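Long-range contacts in lysin (Enterococcus phage IMEEF1, PDB 6IST), which probably cleaves the peptidoglycan of enterococcal cell walls through an N-terminal CHAP-type cysteine peptidase domain, and binds calcium: residues M1-S9 with V135-A143; M168-K176 with Y209-H220. All blocks are in the same frame, centred on the assembly; numbering follows the deposited sequence.

How the contacts relate
Contact 1 belongs to the CHAP-type peptidase domain, contact 2 to the mixed sheet of the C-terminal part of the chain. Their centres lie 22 Å apart and their nearest atoms about 9 Å, so they do not touch. They follow one another along the chain: contact 1 closes before contact 2 opens, and residues 144-167, which are not modelled, separate them. Both are partly buried. In contact 1 the N-terminal residues and the start of helix 4-13 meet the loop after strand 132-137 around one buried tyrosine, with a single direct hydrogen bond. Contact 2 joins two neighbouring parallel strands by repeated backbone bonds, with aromatic side chains on both faces of their sheet.

Contact 1 (M1-S9 with V135-A143); sequences MVKLNDVLS and VIRPPYEAA
Tyr140 is the apolar centre where the N-terminal residues and the first turn of helix 4-13 close against the loop leaving strand 132-137, within the CHAP-type peptidase part of the chain. Leu4 CD1 lies over the middle of its ring, 4.0 Å from the centroid, in a CH-pi contact. At the ring edge Val7 CG2 comes to 3.8 Å from Tyr140 CE1, and Val2 O lies in plane there. Val2 CG1 meets Tyr140 CD1. Compact branched side chains suit this place because they fit closely around a flat ring, and Val2 and Val7 also reach Phe41 and Phe40 of helix 29-41. The buried hydroxyl of Tyr140 is satisfied by Gly75 O.

Further out, Met1 has CG between the backbone N and the carbonyl carbon (chi1 68°) and is extended beyond it, which carries CE alongside the backbone to 3.6 Å from Glu141 CA. Glu141 N donates a nearly straight bond to Val2 O (2.8 Å, 174° at the hydrogen). Two waters complete the polar edge. One links Val2 N to Pro139 O; the other accepts from Leu4 N and Lys3 NZ and donates to Glu141 O at 2.7 Å.

Contact 2 (M168-K176 with Y209-H220); sequences MFIYYKRTK and YGGNTNVTTYNH
Two neighbouring parallel strands, 169-174 and 215-219, meet inside a mixed five-stranded sheet; the chain between them makes strands 180-186 and 189-192 and helix 196-208. Tyr172 N donates to Thr216 O, Tyr218 N to Tyr172 O and Arg174 N to Tyr218 O, each at 2.9 Å. A weak bond from His220 N to Arg174 O follows at one end. At the other, Asn212 N donates to Met168 O (2.9 Å), sitting almost in line with that carbonyl, where Gly211, lacking a side chain, lets the backbones approach. The pairing breaks in between: Ile170 O and Asn214 O are both acceptors, and two waters bridge the segments, one joining Ile170 N to Asn212 O, the other Ile170 O to Thr216 N. Asn212 suits the turn because its OD1 accepts from Asn214 N, forming an Asx turn.

On one face of the sheet, Val215 CG1 sits over the Tyr172 ring, offset toward its rim and 3.4 Å from Tyr172 CZ. With chi1 at 173°, CG1 swings away from Val215 N and over the ring. Thr217 OG1 approaches the edge of the same ring, and beta-branched Val215 and Thr217 suit an extended strand. The opposite face carries Tyr171 and Tyr218, whose ring planes are perpendicular; Tyr218 CE1 touches Tyr171 CB at 3.8 Å. Leu225 of helix 223-231 packs against both tyrosines, and Tyr218 OH hydrogen-bonds to an aromatic and a basic side chain of another protein chain in the assembly.

Beyond the strands, a chi1 of 62° brings the His220 ring against the backbone of Thr175 and Lys176. Arg174 O lies in plane at the ring's edge, while Lys176 CG rests over one face in a CH-pi contact, 3.5 Å from His220 CE1.

Contact 1 (M1-S9 with V135-A143)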
loop_
_atom_site.group_PDB
_atom_site.type_symbol
_atom_site.label_atom_id
_atom_site.label_comp_id
_atom_site.label_asym_id
_atom_site.label_seq_id
_atom_site.Cartn_x
_atom_site.Cartn_y
_atom_site.Cartn_z
ATOM N N MET C 1 -14.239 10.727 -2.539
ATOM C CA MET C 1 -14.130 9.579 -3.490
ATOM C C MET C 1 -14.261 10.051 -4.969
ATOM O O MET C 1 -14.431 11.253 -5.259
ATOM C CB MET C 1 -15.053 8.409 -3.075
ATOM C CG MET C 1 -16.571 8.598 -3.167
ATOM S SD MET C 1 -17.466 7.025 -2.919
ATOM C CE MET C 1 -19.184 7.531 -2.868
ATOM N N VAL C 2 -14.098 9.133 -5.922
ATOM C CA VAL C 2 -13.835 9.559 -7.300
ATOM C C VAL C 2 -15.060 10.124 -8.008
ATOM O O VAL C 2 -16.132 9.565 -7.948
ATOM C CB VAL C 2 -13.196 8.437 -8.136
ATOM C CG1 VAL C 2 -13.003 8.893 -9.576
ATOM C CG2 VAL C 2 -11.867 8.078 -7.501
ATOM N N LYS C 3 -14.864 11.244 -8.684
ATOM C CA LYS C 3 -15.933 11.908 -9.368
ATOM C C LYS C 3 -15.963 11.450 -10.880
ATOM O O LYS C 3 -14.987 11.528 -11.614
ATOM C CB LYS C 3 -15.746 13.393 -9.168
ATOM C CG LYS C 3 -16.720 14.275 -9.885
ATOM C CD LYS C 3 -18.194 14.026 -9.539
ATOM C CE LYS C 3 -19.117 14.506 -10.678
ATOM N NZ LYS C 3 -19.833 13.401 -11.359
ATOM N N LEU C 4 -17.127 11.047 -11.303
ATOM C CA LEU C 4 -17.350 10.600 -12.651
ATOM C C LEU C 4 -16.926 11.657 -13.674
ATOM O O LEU C 4 -16.296 11.353 -14.667
ATOM C CB LEU C 4 -18.810 10.249 -12.836
ATOM C CG LEU C 4 -19.156 9.991 -14.288
ATOM C CD1 LEU C 4 -18.412 8.749 -14.779
ATOM C CD2 LEU C 4 -20.667 9.878 -14.360
ATOM N N ASN C 5 -17.253 12.912 -13.420
ATOM C CA ASN C 5 -16.865 13.995 -14.330
ATOM C C ASN C 5 -15.379 14.131 -14.500
ATOM O O ASN C 5 -14.934 14.496 -15.560
ATOM C CB ASN C 5 -17.427 15.369 -13.904
ATOM C CG ASN C 5 -17.058 16.450 -14.905
ATOM O OD1 ASN C 5 -17.449 16.368 -16.088
ATOM N ND2 ASN C 5 -16.228 17.409 -14.482
ATOM N N ASP C 6 -14.605 13.812 -13.472
ATOM C CA ASP C 6 -13.160 13.851 -13.606
ATOM C C ASP C 6 -12.669 12.797 -14.554
ATOM O O ASP C 6 -11.857 13.074 -15.429
ATOM C CB ASP C 6 -12.477 13.726 -12.234
ATOM C CG ASP C 6 -12.706 14.971 -11.367
ATOM O OD1 ASP C 6 -12.794 16.049 -11.985
ATOM O OD2 ASP C 6 -12.833 14.894 -10.110
ATOM N N VAL C 7 -13.171 11.579 -14.392
ATOM C CA VAL C 7 -12.814 10.541 -15.339
ATOM C C VAL C 7 -13.236 10.866 -16.765
ATOM O O VAL C 7 -12.469 10.773 -17.650
ATOM C CB VAL C 7 -13.391 9.200 -14.930
ATOM C CG1 VAL C 7 -13.160 8.176 -15.994
ATOM C CG2 VAL C 7 -12.687 8.779 -13.664
ATOM N N LEU C 8 -14.444 11.327 -16.942
ATOM C CA LEU C 8 -14.881 11.592 -18.287
ATOM C C LEU C 8 -14.157 12.749 -18.945
ATOM O O LEU C 8 -13.885 12.714 -20.135
ATOM C CB LEU C 8 -16.391 11.868 -18.327
ATOM C CG LEU C 8 -17.287 10.714 -17.830
ATOM C CD1 LEU C 8 -18.734 11.138 -17.749
ATOM C CD2 LEU C 8 -17.078 9.526 -18.753
ATOM N N SER C 9 -13.861 13.780 -18.175
ATOM C CA SER C 9 -13.018 14.865 -18.707
ATOM C C SER C 9 -11.664 14.340 -19.198
ATOM O O SER C 9 -11.236 14.603 -20.293
ATOM C CB SER C 9 -12.842 15.927 -17.657
ATOM O OG SER C 9 -12.041 16.933 -18.205
ATOM N N VAL C 135 -19.380 -5.217 -18.198
ATOM C CA VAL C 135 -18.788 -4.056 -17.699
ATOM C C VAL C 135 -18.144 -4.282 -16.361
ATOM O O VAL C 135 -18.548 -5.232 -15.666
ATOM C CB VAL C 135 -19.767 -2.901 -17.565
ATOM C CG1 VAL C 135 -20.249 -2.495 -18.945
ATOM C CG2 VAL C 135 -20.879 -3.125 -16.551
ATOM N N ILE C 136 -17.109 -3.506 -16.080
ATOM C CA ILE C 136 -16.640 -3.282 -14.674
ATOM C C ILE C 136 -17.086 -1.907 -14.344
ATOM O O ILE C 136 -16.822 -0.963 -15.102
ATOM C CB ILE C 136 -15.146 -3.521 -14.528
ATOM C CG1 ILE C 136 -14.911 -4.995 -14.620
ATOM C CG2 ILE C 136 -14.641 -3.020 -13.174
ATOM C CD1 ILE C 136 -13.471 -5.454 -14.806
ATOM N N ARG C 137 -17.851 -1.805 -13.267
ATOM C CA ARG C 137 -18.361 -0.524 -12.784
ATOM C C ARG C 137 -17.538 -0.073 -11.578
ATOM O O ARG C 137 -17.614 -0.692 -10.506
ATOM C CB ARG C 137 -19.828 -0.681 -12.457
ATOM C CG ARG C 137 -20.436 0.566 -11.887
ATOM C CD ARG C 137 -21.926 0.536 -12.144
ATOM N NE ARG C 137 -22.185 0.324 -13.578
ATOM C CZ ARG C 137 -23.319 -0.177 -14.097
ATOM N NH1 ARG C 137 -24.339 -0.494 -13.299
ATOM N NH2 ARG C 137 -23.449 -0.339 -15.401
ATOM N N PRO C 138 -16.690 0.949 -11.757
ATOM C CA PRO C 138 -15.896 1.497 -10.617
ATOM C C PRO C 138 -16.870 2.211 -9.672
ATOM O O PRO C 138 -17.990 2.617 -10.100
ATOM C CB PRO C 138 -14.977 2.542 -11.238
ATOM C CG PRO C 138 -14.935 2.193 -12.675
ATOM C CD PRO C 138 -16.309 1.611 -13.009
ATOM N N PRO C 139 -16.462 2.369 -8.447
ATOM C CA PRO C 139 -17.270 3.085 -7.433
ATOM C C PRO C 139 -17.097 4.608 -7.553
ATOM O O PRO C 139 -16.109 5.163 -7.134
ATOM C CB PRO C 139 -16.708 2.568 -6.140
ATOM C CG PRO C 139 -15.307 2.221 -6.407
ATOM C CD PRO C 139 -15.186 1.910 -7.872
ATOM N N TYR C 140 -18.041 5.266 -8.190
ATOM C CA TYR C 140 -18.001 6.703 -8.354
ATOM C C TYR C 140 -18.811 7.353 -7.206
ATOM O O TYR C 140 -19.744 6.744 -6.705
ATOM C CB TYR C 140 -18.631 7.083 -9.686
ATOM C CG TYR C 140 -17.768 6.722 -10.876
ATOM C CD1 TYR C 140 -16.533 7.312 -11.050
ATOM C CD2 TYR C 140 -18.169 5.760 -11.800
ATOM C CE1 TYR C 140 -15.730 6.999 -12.141
ATOM C CE2 TYR C 140 -17.337 5.427 -12.875
ATOM C CZ TYR C 140 -16.112 6.022 -13.035
ATOM O OH TYR C 140 -15.269 5.650 -14.132
ATOM N N GLU C 141 -18.499 8.595 -6.855
ATOM C CA GLU C 141 -19.363 9.436 -5.960
ATOM C C GLU C 141 -20.815 9.586 -6.435
ATOM O O GLU C 141 -21.076 9.717 -7.640
ATOM C CB GLU C 141 -18.765 10.855 -5.829
ATOM C CG GLU C 141 -19.448 11.798 -4.817
ATOM C CD GLU C 141 -19.349 13.292 -5.201
ATOM O OE1 GLU C 141 -20.406 13.897 -5.552
ATOM O OE2 GLU C 141 -18.228 13.872 -5.146
ATOM N N ALA C 142 -21.750 9.581 -5.478
ATOM C CA ALA C 142 -23.179 9.921 -5.696
ATOM C C ALA C 142 -24.019 8.919 -6.530
ATOM O O ALA C 142 -25.167 9.242 -6.876
ATOM C CB ALA C 142 -23.328 11.347 -6.252
ATOM N N ALA C 143 -23.477 7.726 -6.830
ATOM C CA ALA C 143 -24.183 6.699 -7.636
ATOM C C ALA C 143 -23.463 5.351 -7.596
ATOM O O ALA C 143 -22.332 5.230 -8.073
ATOM C CB ALA C 143 -24.346 7.162 -9.084
HETATM O O HOH W 1 -14.973 6.509 -5.425
HETATM O O HOH W 2 -19.544 10.899 -9.503
#

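Contact 2 (M168-K176 with Y209-H220)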
loop_
_atom_site.group_PDB
_atom_site.type_symbol
_atom_site.label_atom_id
_atom_site.label_comp_id
_atom_site.label_asym_id
_atom_site.label_seq_id
_atom_site.Cartn_x
_atom_site.Cartn_y
_atom_site.Cartn_z
ATOM N N MET C 168 -0.207 -0.628 5.515
ATOM C CA MET C 168 -1.276 -1.609 5.442
ATOM C C MET C 168 -1.797 -1.512 4.004
ATOM O O MET C 168 -2.186 -0.421 3.602
ATOM C CB MET C 168 -2.394 -1.198 6.393
ATOM C CG MET C 168 -3.080 -2.258 7.183
ATOM S SD MET C 168 -4.375 -1.492 8.209
ATOM C CE MET C 168 -3.366 -1.154 9.623
ATOM N N PHE C 169 -1.794 -2.606 3.239
ATOM C CA PHE C 169 -2.359 -2.619 1.890
ATOM C C PHE C 169 -2.556 -4.072 1.427
ATOM O O PHE C 169 -2.113 -4.989 2.104
ATOM C CB PHE C 169 -1.491 -1.886 0.919
ATOM C CG PHE C 169 -0.079 -2.389 0.836
ATOM C CD1 PHE C 169 0.235 -3.356 -0.053
ATOM C CD2 PHE C 169 0.930 -1.824 1.629
ATOM C CE1 PHE C 169 1.537 -3.787 -0.171
ATOM C CE2 PHE C 169 2.258 -2.275 1.547
ATOM C CZ PHE C 169 2.540 -3.259 0.617
ATOM N N ILE C 170 -3.247 -4.256 0.299
ATOM C CA ILE C 170 -3.435 -5.584 -0.309
ATOM C C ILE C 170 -2.740 -5.578 -1.608
ATOM O O ILE C 170 -2.737 -4.568 -2.303
ATOM C CB ILE C 170 -4.949 -5.832 -0.559
ATOM C CG1 ILE C 170 -5.656 -6.154 0.774
ATOM C CG2 ILE C 170 -5.207 -6.971 -1.576
ATOM C CD1 ILE C 170 -7.152 -6.175 0.745
ATOM N N TYR C 171 -2.223 -6.734 -1.999
ATOM C CA TYR C 171 -1.644 -6.944 -3.301
ATOM C C TYR C 171 -2.097 -8.285 -3.758
ATOM O O TYR C 171 -2.524 -9.134 -2.935
ATOM C CB TYR C 171 -0.117 -6.777 -3.369
ATOM C CG TYR C 171 0.664 -7.817 -2.634
ATOM C CD1 TYR C 171 0.962 -9.044 -3.239
ATOM C CD2 TYR C 171 1.062 -7.601 -1.322
ATOM C CE1 TYR C 171 1.634 -10.020 -2.545
ATOM C CE2 TYR C 171 1.779 -8.570 -0.631
ATOM C CZ TYR C 171 2.059 -9.770 -1.243
ATOM O OH TYR C 171 2.742 -10.754 -0.481
ATOM N N TYR C 172 -2.061 -8.477 -5.071
ATOM C CA TYR C 172 -2.439 -9.765 -5.620
ATOM C C TYR C 172 -1.237 -10.393 -6.168
ATOM O O TYR C 172 -0.359 -9.757 -6.691
ATOM C CB TYR C 172 -3.475 -9.728 -6.712
ATOM C CG TYR C 172 -4.739 -9.005 -6.433
ATOM C CD1 TYR C 172 -5.240 -8.835 -5.159
ATOM C CD2 TYR C 172 -5.497 -8.546 -7.472
ATOM C CE1 TYR C 172 -6.457 -8.159 -4.934
ATOM C CE2 TYR C 172 -6.714 -7.891 -7.259
ATOM C CZ TYR C 172 -7.200 -7.721 -6.006
ATOM O OH TYR C 172 -8.416 -7.047 -5.826
ATOM N N LYS C 173 -1.250 -11.722 -6.137
ATOM C CA LYS C 173 -0.092 -12.487 -6.687
ATOM C C LYS C 173 -0.626 -13.544 -7.671
ATOM O O LYS C 173 -1.586 -14.244 -7.403
ATOM C CB LYS C 173 0.699 -13.159 -5.551
ATOM C CG LYS C 173 1.787 -14.152 -5.960
ATOM C CD LYS C 173 2.326 -14.896 -4.734
ATOM C CE LYS C 173 3.545 -15.747 -5.147
ATOM N NZ LYS C 173 4.286 -16.326 -3.992
ATOM N N ARG C 174 -0.050 -13.555 -8.850
ATOM C CA ARG C 174 -0.382 -14.524 -9.887
ATOM C C ARG C 174 0.617 -15.649 -9.709
ATOM O O ARG C 174 1.813 -15.447 -9.852
ATOM C CB ARG C 174 -0.209 -13.871 -11.267
ATOM C CG ARG C 174 -0.664 -14.725 -12.421
ATOM C CD ARG C 174 -2.149 -14.880 -12.429
ATOM N NE ARG C 174 -2.609 -15.618 -13.581
ATOM C CZ ARG C 174 -3.849 -16.079 -13.731
ATOM N NH1 ARG C 174 -4.773 -15.909 -12.771
ATOM N NH2 ARG C 174 -4.168 -16.739 -14.852
ATOM N N THR C 175 0.129 -16.809 -9.348
ATOM C CA THR C 175 1.003 -17.910 -8.958
ATOM C C THR C 175 1.481 -18.659 -10.204
ATOM O O THR C 175 0.849 -18.563 -11.227
ATOM C CB THR C 175 0.280 -18.892 -8.040
ATOM O OG1 THR C 175 -0.874 -19.392 -8.711
ATOM C CG2 THR C 175 -0.157 -18.192 -6.750
ATOM N N LYS C 176 2.578 -19.390 -10.076
ATOM C CA LYS C 176 3.107 -20.294 -11.138
ATOM C C LYS C 176 2.017 -21.150 -11.735
ATOM O O LYS C 176 1.959 -21.329 -12.920
ATOM C CB LYS C 176 4.127 -21.291 -10.563
ATOM C CG LYS C 176 5.597 -21.004 -10.813
ATOM C CD LYS C 176 6.455 -22.273 -10.981
ATOM C CE LYS C 176 6.098 -23.482 -10.093
ATOM N NZ LYS C 176 6.030 -23.247 -8.616
ATOM N N TYR C 209 -7.862 2.524 9.486
ATOM C CA TYR C 209 -6.571 2.867 9.972
ATOM C C TYR C 209 -5.702 3.596 8.931
ATOM O O TYR C 209 -4.489 3.723 9.111
ATOM C CB TYR C 209 -5.879 1.653 10.584
ATOM C CG TYR C 209 -6.688 0.986 11.692
ATOM C CD1 TYR C 209 -7.136 1.706 12.815
ATOM C CD2 TYR C 209 -7.051 -0.356 11.619
ATOM C CE1 TYR C 209 -7.882 1.118 13.820
ATOM C CE2 TYR C 209 -7.823 -0.950 12.616
ATOM C CZ TYR C 209 -8.224 -0.209 13.730
ATOM O OH TYR C 209 -8.968 -0.784 14.746
ATOM N N GLY C 210 -6.350 4.033 7.859
ATOM C CA GLY C 210 -5.723 4.808 6.799
ATOM C C GLY C 210 -4.662 4.041 6.058
ATOM O O GLY C 210 -3.588 4.546 5.825
ATOM N N GLY C 211 -4.941 2.791 5.737
ATOM C CA GLY C 211 -4.069 2.029 4.853
ATOM C C GLY C 211 -4.149 2.536 3.420
ATOM O O GLY C 211 -4.972 3.365 3.117
ATOM N N ASN C 212 -3.326 1.971 2.542
ATOM C CA ASN C 212 -3.235 2.367 1.146
ATOM C C ASN C 212 -4.180 1.506 0.355
ATOM O O ASN C 212 -4.203 0.270 0.562
ATOM C CB ASN C 212 -1.811 2.154 0.647
ATOM C CG ASN C 212 -1.573 2.812 -0.685
ATOM O OD1 ASN C 212 -2.215 2.487 -1.681
ATOM N ND2 ASN C 212 -0.701 3.808 -0.699
ATOM N N THR C 213 -5.030 2.092 -0.505
ATOM C CA THR C 213 -6.017 1.305 -1.262
ATOM C C THR C 213 -5.575 0.882 -2.659
ATOM O O THR C 213 -6.386 0.358 -3.400
ATOM C CB THR C 213 -7.326 2.077 -1.437
ATOM O OG1 THR C 213 -6.992 3.375 -1.952
ATOM C CG2 THR C 213 -8.038 2.186 -0.073
ATOM N N ASN C 214 -4.309 1.093 -2.995
ATOM C CA ASN C 214 -3.707 0.582 -4.239
ATOM C C ASN C 214 -3.860 -0.919 -4.350
ATOM O O ASN C 214 -3.526 -1.644 -3.425
ATOM C CB ASN C 214 -2.185 0.823 -4.295
ATOM C CG ASN C 214 -1.516 0.314 -5.600
ATOM O OD1 ASN C 214 -1.211 -0.915 -5.783
ATOM N ND2 ASN C 214 -1.213 1.256 -6.485
ATOM N N VAL C 215 -4.162 -1.370 -5.535
ATOM C CA VAL C 215 -4.215 -2.809 -5.833
ATOM C C VAL C 215 -3.478 -3.087 -7.107
ATOM O O VAL C 215 -3.809 -2.558 -8.168
ATOM C CB VAL C 215 -5.666 -3.277 -5.972
ATOM C CG1 VAL C 215 -5.728 -4.716 -6.450
ATOM C CG2 VAL C 215 -6.375 -3.186 -4.645
ATOM N N THR C 216 -2.445 -3.904 -7.005
ATOM C CA THR C 216 -1.655 -4.271 -8.145
ATOM C C THR C 216 -1.518 -5.809 -8.064
ATOM O O THR C 216 -1.472 -6.348 -6.964
ATOM C CB THR C 216 -0.251 -3.598 -8.026
ATOM O OG1 THR C 216 -0.393 -2.158 -7.958
ATOM C CG2 THR C 216 0.641 -3.901 -9.170
ATOM N N THR C 217 -1.305 -6.412 -9.207
ATOM C CA THR C 217 -0.995 -7.855 -9.298
ATOM C C THR C 217 0.459 -8.034 -9.675
ATOM O O THR C 217 0.963 -7.430 -10.666
ATOM C CB THR C 217 -1.850 -8.482 -10.384
ATOM O OG1 THR C 217 -3.225 -8.320 -10.046
ATOM C CG2 THR C 217 -1.616 -9.956 -10.541
ATOM N N TYR C 218 1.160 -8.933 -8.960
ATOM C CA TYR C 218 2.555 -9.251 -9.283
ATOM C C TYR C 218 2.652 -10.681 -9.749
ATOM O O TYR C 218 2.037 -11.572 -9.149
ATOM C CB TYR C 218 3.403 -9.120 -7.996
ATOM C CG TYR C 218 3.411 -7.727 -7.447
ATOM C CD1 TYR C 218 2.328 -7.281 -6.714
ATOM C CD2 TYR C 218 4.426 -6.855 -7.741
ATOM C CE1 TYR C 218 2.313 -5.972 -6.193
ATOM C CE2 TYR C 218 4.443 -5.560 -7.236
ATOM C CZ TYR C 218 3.383 -5.110 -6.487
ATOM O OH TYR C 218 3.410 -3.791 -6.009
ATOM N N ASN C 219 3.401 -10.931 -10.822
ATOM C CA ASN C 219 3.685 -12.332 -11.190
ATOM C C ASN C 219 4.640 -12.894 -10.164
ATOM O O ASN C 219 5.406 -12.189 -9.575
ATOM C CB ASN C 219 4.333 -12.454 -12.584
ATOM C CG ASN C 219 3.391 -12.033 -13.678
ATOM O OD1 ASN C 219 2.252 -12.525 -13.767
ATOM N ND2 ASN C 219 3.834 -11.084 -14.500
ATOM N N HIS C 220 4.545 -14.170 -9.915
ATOM C CA HIS C 220 5.351 -14.767 -8.887
ATOM C C HIS C 220 6.881 -14.536 -8.983
ATOM O O HIS C 220 7.566 -14.555 -7.955
ATOM C CB HIS C 220 5.066 -16.286 -8.864
ATOM C CG HIS C 220 5.428 -16.962 -10.142
ATOM N ND1 HIS C 220 6.714 -17.377 -10.421
ATOM C CD2 HIS C 220 4.707 -17.188 -11.257
ATOM C CE1 HIS C 220 6.762 -17.856 -11.645
ATOM N NE2 HIS C 220 5.553 -17.774 -12.166
HETATM O O HOH W 3 -4.716 -2.061 -0.944
HETATM O O HOH W 4 -1.231 -3.503 -4.255
HETATM O O HOH W 5 7.155 -15.283 -5.328
#